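Local structure of betaine aldehyde dehydrogenase (4QTO) at residues His30-Gln35 with Thr212-Phe217; Leu117-Thr122 with Glu127-Asp132; Asp134-Val139 with Tyr182-Ala187. The protein catalyses the NAD-dependent oxidation of betaine aldehyde to glycine betaine, as a tetramer of aldehyde dehydrogenase-fold subunits. All blocks are in the same frame, centred on the assembly; numbering follows the deposited sequence. Where two conformers were deposited one is given.

Contact 1: His30-Gln35 with Thr212-Phe217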
ATOM      1  N   HIS A  30      35.171  19.168  24.455  1.00 23.62           N
ATOM      2  CA  HIS A  30      34.558  17.948  24.981  1.00 23.65           C
ATOM      3  C   HIS A  30      34.258  16.885  23.936  1.00 21.18           C
ATOM      4  O   HIS A  30      33.796  15.811  24.279  1.00 22.35           O
ATOM      5  CB  HIS A  30      33.259  18.283  25.705  1.00 28.35           C
ATOM      6  CG  HIS A  30      33.439  19.257  26.825  1.00 33.36           C
ATOM      7  ND1 HIS A  30      33.991  18.898  28.034  1.00 37.88           N
ATOM      8  CD2 HIS A  30      33.147  20.575  26.920  1.00 38.65           C
ATOM      9  CE1 HIS A  30      34.038  19.954  28.827  1.00 40.88           C
ATOM     10  NE2 HIS A  30      33.538  20.987  28.172  1.00 40.90           N
ATOM     11  N   LEU A  31      34.515  17.179  22.680  1.00 17.18           N
ATOM     12  CA  LEU A  31      34.200  16.239  21.596  1.00 15.98           C
ATOM     13  C   LEU A  31      35.223  15.101  21.494  1.00 15.03           C
ATOM     14  O   LEU A  31      36.443  15.314  21.647  1.00 14.59           O
ATOM     15  CB  LEU A  31      34.149  16.982  20.277  1.00 15.04           C
ATOM     16  CG  LEU A  31      33.652  16.202  19.059  1.00 14.43           C
ATOM     17  CD1 LEU A  31      32.167  15.832  19.222  1.00 15.28           C
ATOM     18  CD2 LEU A  31      33.864  17.026  17.818  1.00 16.27           C
ATOM     19  N   SER A  32      34.729  13.885  21.270  0.50 15.06           N
ATOM     20  CA  SER A  32      35.609  12.734  21.101  0.50 14.10           C
ATOM     21  C   SER A  32      36.484  12.889  19.868  0.50 13.77           C
ATOM     22  O   SER A  32      36.098  13.526  18.890  0.50 14.47           O
ATOM     23  CB  SER A  32      34.803  11.448  20.980  0.50 14.35           C
ATOM     24  OG  SER A  32      35.654  10.340  20.731  0.50 14.93           O
ATOM     25  N   GLN A  33      37.668  12.300  19.929  0.50 14.06           N
ATOM     26  CA  GLN A  33      38.614  12.327  18.822  0.50 14.50           C
ATOM     27  C   GLN A  33      38.748  10.951  18.190  0.50 14.61           C
ATOM     28  O   GLN A  33      39.543  10.769  17.269  0.50 15.33           O
ATOM     29  CB  GLN A  33      39.983  12.743  19.342  0.50 16.00           C
ATOM     30  CG  GLN A  33      40.049  14.171  19.865  0.50 16.55           C
ATOM     31  CD  GLN A  33      41.431  14.506  20.404  0.50 17.75           C
ATOM     32  OE1 GLN A  33      42.156  15.384  19.868  0.50 20.43           O
ATOM     33  NE2 GLN A  33      41.853  13.758  21.413  0.50 17.83           N
ATOM     34  N   ARG A  34      37.977   9.995  18.694  1.00 13.29           N
ATOM     35  CA  ARG A  34      38.116   8.596  18.330  1.00 14.39           C
ATOM     36  C   ARG A  34      37.016   7.964  17.517  1.00 14.10           C
ATOM     37  O   ARG A  34      35.974   8.542  17.286  1.00 13.45           O
ATOM     38  CB  ARG A  34      38.238   7.802  19.653  1.00 15.04           C
ATOM     39  CG  ARG A  34      39.507   8.109  20.448  1.00 17.52           C
ATOM     40  CD  ARG A  34      39.556   7.223  21.662  1.00 20.37           C
ATOM     41  NE  ARG A  34      40.832   7.337  22.337  1.00 24.75           N
ATOM     42  CZ  ARG A  34      41.275   6.450  23.230  1.00 29.14           C
ATOM     43  NH1 ARG A  34      42.468   6.617  23.790  1.00 31.34           N
ATOM     44  NH2 ARG A  34      40.553   5.386  23.555  1.00 28.58           N
ATOM     45  N   GLN A  35      37.343   6.780  17.012  1.00 12.57           N
ATOM     46  CA  GLN A  35      36.388   5.943  16.293  1.00 12.16           C
ATOM     47  C   GLN A  35      35.508   5.278  17.351  1.00 11.37           C
ATOM     48  O   GLN A  35      35.854   5.263  18.548  1.00 11.22           O
ATOM     49  CB  GLN A  35      37.148   4.861  15.523  1.00 13.03           C
ATOM     50  CG  GLN A  35      38.136   5.436  14.536  1.00 13.37           C
ATOM     51  CD  GLN A  35      38.818   4.386  13.697  1.00 13.21           C
ATOM     52  OE1 GLN A  35      38.491   4.242  12.517  1.00 14.42           O
ATOM     53  NE2 GLN A  35      39.742   3.637  14.294  1.00 14.33           N
ATOM     54  N   THR A 212      30.435  16.691  13.245  1.00 10.37           N
ATOM     55  CA  THR A 212      29.067  16.445  13.679  1.00 10.71           C
ATOM     56  C   THR A 212      28.724  14.947  13.688  1.00 10.66           C
ATOM     57  O   THR A 212      27.818  14.524  14.415  1.00 10.66           O
ATOM     58  CB  THR A 212      28.048  17.219  12.834  1.00 11.11           C
ATOM     59  OG1 THR A 212      28.277  16.894  11.457  1.00 10.96           O
ATOM     60  CG2 THR A 212      28.125  18.705  13.096  1.00 12.51           C
ATOM     61  N   THR A 213      29.419  14.139  12.884  1.00 10.02           N
ATOM     62  CA  THR A 213      29.171  12.691  12.859  1.00 10.32           C
ATOM     63  C   THR A 213      29.676  12.044  14.173  1.00 10.49           C
ATOM     64  O   THR A 213      29.024  11.186  14.772  1.00 10.34           O
ATOM     65  CB  THR A 213      29.720  12.033  11.585  1.00 10.96           C
ATOM     66  OG1 THR A 213      29.167  12.696  10.425  1.00 11.13           O
ATOM     67  CG2 THR A 213      29.367  10.561  11.538  1.00 11.15           C
ATOM     68  N   ILE A 214      30.852  12.465  14.614  1.00 10.77           N
ATOM     69  CA  ILE A 214      31.350  12.026  15.911  1.00 10.99           C
ATOM     70  C   ILE A 214      30.314  12.431  16.965  1.00 10.86           C
ATOM     71  O   ILE A 214      29.944  11.624  17.827  1.00 10.57           O
ATOM     72  CB  ILE A 214      32.718  12.681  16.219  1.00 11.78           C
ATOM     73  CG1 ILE A 214      33.809  12.123  15.299  1.00 12.09           C
ATOM     74  CG2 ILE A 214      33.094  12.431  17.680  1.00 12.84           C
ATOM     75  CD1 ILE A 214      35.103  12.919  15.350  1.00 12.07           C
ATOM     76  N   ARG A 215      29.819  13.678  16.907  1.00 10.12           N
ATOM     77  CA  ARG A 215      28.852  14.135  17.936  1.00 11.33           C
ATOM     78  C   ARG A 215      27.587  13.305  17.924  1.00 10.95           C
ATOM     79  O   ARG A 215      27.095  12.925  19.005  1.00 11.30           O
ATOM     80  CB  ARG A 215      28.541  15.628  17.780  1.00 12.28           C
ATOM     81  CG  ARG A 215      27.670  16.198  18.877  1.00 14.28           C
ATOM     82  CD  ARG A 215      28.378  16.187  20.221  1.00 15.41           C
ATOM     83  NE  ARG A 215      27.504  16.774  21.262  1.00 16.40           N
ATOM     84  CZ  ARG A 215      27.079  16.146  22.349  1.00 17.41           C
ATOM     85  NH1 ARG A 215      27.518  14.929  22.679  1.00 18.21           N
ATOM     86  NH2 ARG A 215      26.251  16.776  23.175  1.00 18.56           N
ATOM     87  N   VAL A 216      27.049  12.995  16.739  1.00 10.03           N
ATOM     88  CA  VAL A 216      25.804  12.216  16.699  1.00 10.22           C
ATOM     89  C   VAL A 216      26.042  10.797  17.254  1.00 10.41           C
ATOM     90  O   VAL A 216      25.134  10.228  17.874  1.00 10.67           O
ATOM     91  CB  VAL A 216      25.099  12.225  15.326  1.00 10.71           C
ATOM     92  CG1 VAL A 216      25.757  11.266  14.351  1.00 10.89           C
ATOM     93  CG2 VAL A 216      23.661  11.867  15.528  1.00 10.91           C
ATOM     94  N   PHE A 217      27.234  10.216  17.031  1.00  9.91           N
ATOM     95  CA  PHE A 217      27.550   8.921  17.634  1.00 10.35           C
ATOM     96  C   PHE A 217      27.558   9.022  19.166  1.00 11.13           C
ATOM     97  O   PHE A 217      27.082   8.109  19.848  1.00 11.15           O
ATOM     98  CB  PHE A 217      28.806   8.291  17.080  1.00 10.61           C
ATOM     99  CG  PHE A 217      28.531   7.420  15.896  1.00 10.09           C
ATOM    100  CD1 PHE A 217      28.262   7.979  14.659  1.00 10.60           C
ATOM    101  CD2 PHE A 217      28.496   6.051  16.052  1.00 11.14           C
ATOM    102  CE1 PHE A 217      27.947   7.162  13.582  1.00 10.66           C
ATOM    103  CE2 PHE A 217      28.216   5.226  14.969  1.00 11.30           C
ATOM    104  CZ  PHE A 217      27.938   5.776  13.750  1.00 10.65           C
TER

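Contact 2: Leu117-Thr122 with Glu127-Asp132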
ATOM      1  N   LEU A 117      28.954  23.595  15.079  0.50 14.56           N
ATOM      2  CA  LEU A 117      29.973  22.638  14.700  0.50 14.39           C
ATOM      3  C   LEU A 117      29.949  22.389  13.179  0.50 14.48           C
ATOM      4  O   LEU A 117      31.002  22.279  12.541  0.50 14.38           O
ATOM      5  CB  LEU A 117      29.723  21.342  15.475  0.50 14.52           C
ATOM      6  CG  LEU A 117      30.824  20.302  15.393  0.50 14.27           C
ATOM      7  CD1 LEU A 117      32.132  20.935  15.832  0.50 15.45           C
ATOM      8  CD2 LEU A 117      30.474  19.083  16.219  0.50 14.46           C
ATOM      9  N   GLU A 118      28.750  22.327  12.590  1.00 14.09           N
ATOM     10  CA  GLU A 118      28.622  22.079  11.161  1.00 13.57           C
ATOM     11  C   GLU A 118      29.169  23.269  10.355  1.00 13.83           C
ATOM     12  O   GLU A 118      29.878  23.079   9.361  1.00 14.17           O
ATOM     13  CB  GLU A 118      27.172  21.762  10.771  1.00 13.90           C
ATOM     14  CG  GLU A 118      27.005  21.006   9.453  1.00 14.67           C
ATOM     15  CD  GLU A 118      27.391  19.525   9.561  1.00 15.77           C
ATOM     16  OE1 GLU A 118      28.531  19.206   9.932  1.00 18.17           O
ATOM     17  OE2 GLU A 118      26.587  18.643   9.219  1.00 17.56           O
ATOM     18  N   THR A 119      28.897  24.491  10.811  1.00 13.33           N
ATOM     19  CA  THR A 119      29.414  25.678  10.135  1.00 14.49           C
ATOM     20  C   THR A 119      30.921  25.757  10.296  1.00 14.05           C
ATOM     21  O   THR A 119      31.640  26.139   9.339  1.00 15.27           O
ATOM     22  CB  THR A 119      28.705  26.937  10.672  1.00 14.36           C
ATOM     23  OG1 THR A 119      27.445  27.027  10.018  1.00 14.93           O
ATOM     24  CG2 THR A 119      29.480  28.202  10.414  1.00 16.20           C
ATOM     25  N   LEU A 120      31.429  25.379  11.473  1.00 14.01           N
ATOM     26  CA  LEU A 120      32.879  25.418  11.681  1.00 14.98           C
ATOM     27  C   LEU A 120      33.593  24.449  10.734  1.00 15.26           C
ATOM     28  O   LEU A 120      34.624  24.784  10.154  1.00 15.11           O
ATOM     29  CB  LEU A 120      33.226  25.046  13.129  1.00 16.42           C
ATOM     30  CG  LEU A 120      34.699  25.161  13.516  1.00 17.86           C
ATOM     31  CD1 LEU A 120      35.109  26.611  13.569  1.00 20.43           C
ATOM     32  CD2 LEU A 120      34.924  24.499  14.868  1.00 19.32           C
ATOM     33  N   ASP A 121      33.035  23.248  10.593  1.00 15.08           N
ATOM     34  CA  ASP A 121      33.662  22.182   9.796  1.00 15.13           C
ATOM     35  C   ASP A 121      33.490  22.364   8.291  1.00 14.07           C
ATOM     36  O   ASP A 121      34.389  22.044   7.492  1.00 15.53           O
ATOM     37  CB  ASP A 121      33.020  20.837  10.224  1.00 15.90           C
ATOM     38  CG  ASP A 121      33.942  19.594  10.031  1.00 16.81           C
ATOM     39  OD1 ASP A 121      35.118  19.729   9.630  1.00 17.16           O
ATOM     40  OD2 ASP A 121      33.432  18.456  10.283  1.00 15.95           O
ATOM     41  N   THR A 122      32.326  22.857   7.871  1.00 14.43           N
ATOM     42  CA  THR A 122      32.021  22.897   6.432  1.00 14.51           C
ATOM     43  C   THR A 122      31.994  24.270   5.797  1.00 14.91           C
ATOM     44  O   THR A 122      31.914  24.368   4.573  1.00 14.80           O
ATOM     45  CB  THR A 122      30.660  22.259   6.123  1.00 14.89           C
ATOM     46  OG1 THR A 122      29.592  23.099   6.610  1.00 14.89           O
ATOM     47  CG2 THR A 122      30.562  20.844   6.713  1.00 15.71           C
ATOM     48  N   GLU A 127      22.893  30.193   9.572  0.50 16.57           N
ATOM     49  CA  GLU A 127      21.467  30.069   9.283  0.50 18.07           C
ATOM     50  C   GLU A 127      21.175  28.809   8.453  0.50 16.74           C
ATOM     51  O   GLU A 127      20.182  28.116   8.689  0.50 16.83           O
ATOM     52  CB  GLU A 127      20.935  31.345   8.620  0.50 20.22           C
ATOM     53  CG  GLU A 127      20.805  32.494   9.612  0.50 22.61           C
ATOM     54  CD  GLU A 127      19.684  32.241  10.607  0.50 25.42           C
ATOM     55  OE1 GLU A 127      18.697  31.573  10.229  0.50 31.26           O
ATOM     56  OE2 GLU A 127      19.771  32.715  11.756  0.50 31.33           O
ATOM     57  N   GLU A 128      22.059  28.487   7.509  1.00 15.18           N
ATOM     58  CA  GLU A 128      21.913  27.254   6.726  1.00 14.61           C
ATOM     59  C   GLU A 128      22.048  26.053   7.656  1.00 13.87           C
ATOM     60  O   GLU A 128      21.302  25.069   7.551  1.00 14.15           O
ATOM     61  CB  GLU A 128      22.956  27.143   5.613  1.00 14.48           C
ATOM     62  CG  GLU A 128      22.646  28.023   4.430  1.00 15.25           C
ATOM     63  CD  GLU A 128      23.830  28.149   3.485  1.00 16.27           C
ATOM     64  OE1 GLU A 128      24.679  29.011   3.745  1.00 17.16           O
ATOM     65  OE2 GLU A 128      23.983  27.305   2.573  1.00 16.80           O
ATOM     66  N   SER A 129      23.026  26.114   8.552  1.00 13.26           N
ATOM     67  CA  SER A 129      23.219  25.016   9.497  1.00 12.73           C
ATOM     68  C   SER A 129      22.031  24.810  10.443  1.00 14.48           C
ATOM     69  O   SER A 129      21.697  23.657  10.719  1.00 14.04           O
ATOM     70  CB  SER A 129      24.522  25.154  10.273  1.00 12.89           C
ATOM     71  OG  SER A 129      25.650  25.014   9.399  1.00 14.29           O
ATOM     72  N   TYR A 130      21.393  25.892  10.902  1.00 14.82           N
ATOM     73  CA  TYR A 130      20.198  25.762  11.743  1.00 16.91           C
ATOM     74  C   TYR A 130      19.106  25.048  10.948  1.00 16.89           C
ATOM     75  O   TYR A 130      18.414  24.154  11.464  1.00 15.70           O
ATOM     76  CB  TYR A 130      19.641  27.105  12.204  1.00 18.10           C
ATOM     77  CG  TYR A 130      20.445  27.881  13.217  1.00 20.66           C
ATOM     78  CD1 TYR A 130      20.975  27.270  14.305  1.00 21.75           C
ATOM     79  CD2 TYR A 130      20.560  29.260  13.105  1.00 25.49           C
ATOM     80  CE1 TYR A 130      21.697  28.019  15.263  1.00 23.61           C
ATOM     81  CE2 TYR A 130      21.251  30.008  14.040  1.00 26.42           C
ATOM     82  CZ  TYR A 130      21.823  29.378  15.106  1.00 27.50           C
ATOM     83  OH  TYR A 130      22.500  30.161  16.025  1.00 33.77           O
ATOM     84  N   ALA A 131      18.926  25.441   9.689  1.00 17.24           N
ATOM     85  CA  ALA A 131      17.913  24.780   8.828  1.00 18.82           C
ATOM     86  C   ALA A 131      18.195  23.283   8.698  1.00 16.86           C
ATOM     87  O   ALA A 131      17.262  22.457   8.752  1.00 15.73           O
ATOM     88  CB  ALA A 131      17.863  25.450   7.452  1.00 19.69           C
ATOM     89  N   ASP A 132      19.461  22.903   8.512  1.00 14.88           N
ATOM     90  CA  ASP A 132      19.848  21.499   8.451  1.00 15.07           C
ATOM     91  C   ASP A 132      19.454  20.798   9.721  1.00 13.59           C
ATOM     92  O   ASP A 132      18.923  19.678   9.684  1.00 13.06           O
ATOM     93  CB  ASP A 132      21.377  21.263   8.380  1.00 17.86           C
ATOM     94  CG  ASP A 132      21.988  21.395   7.034  1.00 22.01           C
ATOM     95  OD1 ASP A 132      21.320  21.764   6.028  1.00 26.55           O
ATOM     96  OD2 ASP A 132      23.246  21.128   7.022  1.00 20.62           O
TER
HETATM   97  O   HOH W   1      24.493  18.584   7.436  1.00 14.01           O

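Contact 3: Asp134-Val139 with Tyr182-Ala187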
ATOM      1  N   ASP A 134      17.117  21.457  11.873  1.00 12.25           N
ATOM      2  CA  ASP A 134      15.666  21.304  11.937  1.00 15.28           C
ATOM      3  C   ASP A 134      15.261  20.142  11.033  1.00 13.20           C
ATOM      4  O   ASP A 134      14.411  19.310  11.390  1.00 14.56           O
ATOM      5  CB  ASP A 134      14.956  22.593  11.533  1.00 16.81           C
ATOM      6  CG  ASP A 134      15.128  23.699  12.551  1.00 22.01           C
ATOM      7  OD1 ASP A 134      15.415  23.409  13.723  1.00 23.82           O
ATOM      8  OD2 ASP A 134      14.978  24.883  12.159  1.00 27.24           O
ATOM      9  N   ASP A 135      15.860  20.076   9.859  0.50 12.75           N
ATOM     10  CA  ASP A 135      15.556  18.991   8.960  0.50 13.30           C
ATOM     11  C   ASP A 135      15.985  17.615   9.518  0.50 11.69           C
ATOM     12  O   ASP A 135      15.272  16.613   9.391  0.50 12.07           O
ATOM     13  CB  ASP A 135      16.218  19.276   7.639  0.50 15.22           C
ATOM     14  CG  ASP A 135      15.577  18.563   6.552  0.50 17.71           C
ATOM     15  OD1 ASP A 135      14.320  18.422   6.601  0.50 17.07           O
ATOM     16  OD2 ASP A 135      16.319  18.189   5.634  0.50 23.79           O
ATOM     17  N   ILE A 136      17.170  17.558  10.122  1.00 10.68           N
ATOM     18  CA  ILE A 136      17.692  16.337  10.706  1.00  9.85           C
ATOM     19  C   ILE A 136      16.766  15.807  11.810  1.00  9.32           C
ATOM     20  O   ILE A 136      16.470  14.626  11.868  1.00  9.31           O
ATOM     21  CB  ILE A 136      19.133  16.520  11.193  1.00  9.42           C
ATOM     22  CG1 ILE A 136      20.034  16.736   9.965  1.00  9.91           C
ATOM     23  CG2 ILE A 136      19.604  15.347  12.013  1.00 10.11           C
ATOM     24  CD1 ILE A 136      21.324  17.427  10.286  1.00 10.73           C
ATOM     25  N   HIS A 137      16.284  16.706  12.665  1.00  9.25           N
ATOM     26  CA  HIS A 137      15.305  16.310  13.662  1.00  9.28           C
ATOM     27  C   HIS A 137      14.088  15.660  12.977  1.00  9.19           C
ATOM     28  O   HIS A 137      13.602  14.595  13.416  1.00  9.52           O
ATOM     29  CB  HIS A 137      14.832  17.539  14.469  1.00 10.35           C
ATOM     30  CG  HIS A 137      13.668  17.258  15.371  1.00 10.71           C
ATOM     31  ND1 HIS A 137      13.797  16.592  16.562  1.00 10.18           N
ATOM     32  CD2 HIS A 137      12.348  17.530  15.231  1.00 11.64           C
ATOM     33  CE1 HIS A 137      12.608  16.495  17.142  1.00 11.52           C
ATOM     34  NE2 HIS A 137      11.719  17.093  16.373  1.00 12.40           N
ATOM     35  N   ASN A 138      13.586  16.293  11.914  1.00  8.77           N
ATOM     36  CA  ASN A 138      12.437  15.771  11.197  1.00  9.44           C
ATOM     37  C   ASN A 138      12.697  14.453  10.467  1.00  8.93           C
ATOM     38  O   ASN A 138      11.799  13.632  10.363  1.00  8.14           O
ATOM     39  CB  ASN A 138      11.843  16.810  10.284  1.00  9.98           C
ATOM     40  CG  ASN A 138      11.118  17.892  11.064  1.00 11.79           C
ATOM     41  OD1 ASN A 138      10.526  17.596  12.137  1.00 12.82           O
ATOM     42  ND2 ASN A 138      11.088  19.105  10.533  1.00 13.61           N
ATOM     43  N   VAL A 139      13.925  14.230   9.981  1.00  8.17           N
ATOM     44  CA  VAL A 139      14.262  12.955   9.369  1.00  9.10           C
ATOM     45  C   VAL A 139      14.182  11.820  10.390  1.00  8.61           C
ATOM     46  O   VAL A 139      13.547  10.779  10.197  1.00  8.81           O
ATOM     47  CB  VAL A 139      15.654  13.029   8.722  1.00  9.75           C
ATOM     48  CG1 VAL A 139      16.198  11.638   8.347  1.00 10.56           C
ATOM     49  CG2 VAL A 139      15.627  13.925   7.502  1.00 11.01           C
ATOM     50  N   TYR A 182      27.134  18.192   3.410  1.00 12.53           N
ATOM     51  CA  TYR A 182      26.118  18.231   4.480  1.00 12.04           C
ATOM     52  C   TYR A 182      26.315  16.954   5.280  1.00 11.55           C
ATOM     53  O   TYR A 182      25.550  15.987   5.179  1.00 11.29           O
ATOM     54  CB  TYR A 182      24.714  18.265   3.878  1.00 13.33           C
ATOM     55  CG  TYR A 182      24.409  19.518   3.119  1.00 15.57           C
ATOM     56  CD1 TYR A 182      23.884  20.596   3.754  1.00 16.53           C
ATOM     57  CD2 TYR A 182      24.651  19.612   1.756  1.00 15.77           C
ATOM     58  CE1 TYR A 182      23.606  21.775   3.066  1.00 16.41           C
ATOM     59  CE2 TYR A 182      24.365  20.771   1.051  1.00 17.09           C
ATOM     60  CZ  TYR A 182      23.820  21.842   1.705  1.00 16.77           C
ATOM     61  OH  TYR A 182      23.518  23.006   1.034  1.00 17.81           O
ATOM     62  N   PRO A 183      27.358  16.927   6.097  1.00 11.30           N
ATOM     63  CA  PRO A 183      27.715  15.683   6.780  1.00 11.99           C
ATOM     64  C   PRO A 183      26.651  15.068   7.660  1.00 10.61           C
ATOM     65  O   PRO A 183      26.328  13.887   7.499  1.00 10.24           O
ATOM     66  CB  PRO A 183      28.953  16.065   7.612  1.00 12.24           C
ATOM     67  CG  PRO A 183      29.500  17.253   6.947  1.00 13.29           C
ATOM     68  CD  PRO A 183      28.348  17.983   6.324  1.00 11.74           C
ATOM     69  N   LEU A 184      26.115  15.837   8.584  1.00 10.42           N
ATOM     70  CA  LEU A 184      25.139  15.260   9.466  1.00 10.59           C
ATOM     71  C   LEU A 184      23.814  14.999   8.765  1.00  9.68           C
ATOM     72  O   LEU A 184      23.130  14.016   9.084  1.00  9.61           O
ATOM     73  CB  LEU A 184      24.971  16.115  10.727  1.00 11.45           C
ATOM     74  CG  LEU A 184      24.111  15.464  11.800  1.00 12.16           C
ATOM     75  CD1 LEU A 184      24.626  14.099  12.211  1.00 14.69           C
ATOM     76  CD2 LEU A 184      23.965  16.393  12.988  1.00 13.63           C
ATOM     77  N   LEU A 185      23.414  15.861   7.849  1.00  9.77           N
ATOM     78  CA  LEU A 185      22.166  15.652   7.143  1.00 10.53           C
ATOM     79  C   LEU A 185      22.218  14.330   6.382  1.00 10.76           C
ATOM     80  O   LEU A 185      21.309  13.494   6.497  1.00  9.43           O
ATOM     81  CB  LEU A 185      21.893  16.787   6.176  1.00 11.19           C
ATOM     82  CG  LEU A 185      20.631  16.668   5.343  1.00 13.55           C
ATOM     83  CD1 LEU A 185      19.388  16.748   6.246  1.00 14.32           C
ATOM     84  CD2 LEU A 185      20.634  17.773   4.282  1.00 13.99           C
ATOM     85  N   GLN A 186      23.295  14.106   5.622  1.00 10.89           N
ATOM     86  CA  GLN A 186      23.392  12.877   4.840  1.00 12.20           C
ATOM     87  C   GLN A 186      23.549  11.667   5.752  1.00 11.50           C
ATOM     88  O   GLN A 186      23.035  10.600   5.437  1.00 13.13           O
ATOM     89  CB  GLN A 186      24.526  12.985   3.818  1.00 16.02           C
ATOM     90  CG  GLN A 186      24.286  14.070   2.793  1.00 19.01           C
ATOM     91  CD  GLN A 186      22.984  13.915   2.025  1.00 26.61           C
ATOM     92  OE1 GLN A 186      22.772  12.934   1.301  1.00 26.84           O
ATOM     93  NE2 GLN A 186      22.129  14.924   2.117  1.00 34.72           N
ATOM     94  N   ALA A 187      24.214  11.834   6.886  1.00 10.17           N
ATOM     95  CA  ALA A 187      24.329  10.752   7.857  1.00 11.28           C
ATOM     96  C   ALA A 187      22.925  10.351   8.357  1.00 10.86           C
ATOM     97  O   ALA A 187      22.606   9.160   8.447  1.00  9.78           O
ATOM     98  CB  ALA A 187      25.187  11.146   9.025  1.00 12.27           C
TER

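Contact 1: His30-Gln35 with Thr212-Phe217
I214 pushes its CG2 methyl into the bend of the incoming chain, where it is covered by L31 and S32 together. CG2 lies 3.8 Å from L31 CD1 and at the same distance from S32 CB, so a leucine methyl and a serine methylene share one branch of the isoleucine. The carbonyl of S32 is turned into this apolar surface: its O comes 3.4 Å from I214 CG2 and also faces CD1 of that residue. It has no hydrogen-bonding partner in the model and is a buried acceptor set against methyl groups. With chi1 of L31 at -172°, CG swings anti to the backbone N and CD1 reaches across to the helix, where it also rests against the aliphatic part of R215, 3.9 Å from CB and equally close to CD. The guanidinium of R215 runs on to a salt bridge with E218, whose carboxylate also accepts from the backbone N of S32. One acid of the helix thereby ties the arginine and the loop together. S32 shapes the loop as well: in the conformer given, its OG accepts from R34 N at 3.1 Å, nearly straight at 167°, an ST turn just before strand 35-37. A bound di(hydroxyethyl)ether lies about 4 Å from the S32 side chain. Helix 211-223 connects the parallel, neighbouring strands 200-204 and 230-232, so the N-terminal loop here packs on a beta-alpha-beta crossover of the Rossmann-like domain that binds NAD in this family.

Contact 2: Leu117-Thr122 with Glu127-Asp132
T119 and S129 face each other across two consecutive helices, 111-122 and 126-146, joined by a short loop and part of the helical layer of the aldehyde dehydrogenase fold. The two segments are splayed, with an angle of 124° between their directions and axes 9.1 Å apart at closest approach. Direct polar contact rests on the two hydroxyls: S129 OG and T119 OG1 are hydrogen-bonded at 2.8 Å. The connecting loop adds to this pair, since K124 O pairs with T119 OG1 while K124 NZ reaches S129 OG. Alongside, E118 CB packs 3.8 Å from S129 OG.

A water supplies the second bridge. It donates to E118 OE2 at 2.8 Å and to D132 OD2 at 2.9 Å, joining two carboxylates whose facing oxygens, E118 OE2 and D132 OD2, are 4.7 Å apart. K124 NZ also forms a salt bridge with D132, which probably eases the repulsion between these like charges, while T212 OG1 holds OE1 of E118 and L184 N also bonds its OE2. Within the first helix, T122 OG1 turns back onto E118 O at 2.8 Å, sitting 41° out of the carbonyl plane, while T122 N reaches the same oxygen from the opposite face.

Contact 3: Asp134-Val139 with Tyr182-Ala187
This is a buried apolar contact between two helices running almost side by side, with I136 of helix 126-146 set against the first turn of helix 183-197. The directions of the segments differ by only 13°, and their axes approach to 9.5 Å. I136 does most of the work. Its CG1 is anti to the carbonyl carbon (chi1 -67°), and the extended chain carries CD1 over to the other helix, between L184 and L185. There CD1 meets L184 CG at 3.7 Å and lies against the backbone of the next residue, 3.6 Å from L185 N. The two leucines therefore take the isoleucine differently: L184 offers its side chain to the terminal methyl, whereas L185 receives the same methyl on its main chain and brings its own CD1 to 3.8 Å from I136 CG1. The same L185 CD1 also lies near the carboxylate of D135, one residue back, in the conformer given. I107 of helix 93-109 and S188 also pack on I136, while Y474 touches both D135 and L185. T212 and V216 of helix 211-223 also pack on L184. Y182 is at the N-cap position of helix 183-197, and its ring meets H308 edge-to-face. Helix 183-197 links strand 162-177 to its parallel neighbour 200-204, so I136 packs helix 126-146 against the helix of a beta-alpha-beta crossover in the Rossmann-like domain.

In the fold
E118 of contact 2 bonds to both of the others. Its OE1 lies 2.8 Å from T212 OG1 of contact 1 and its OE2 is 2.9 Å from L184 N of contact 3, both probable hydrogen bonds. L184 in turn packs on V216, its CD1 3.7 Å from V216 CB. Contacts 2 and 3 share helix 126-146 and have centres 11 Å apart; contact 1 is 16 Å from each. Y182 of contact 3 touches V312, next to the modified C313, probably the catalytic cysteine as in relatives. A triethylene glycol, probably from the crystallisation liquor, lies about 5 Å from the side chains of D132 and L185; such molecules can mark pockets.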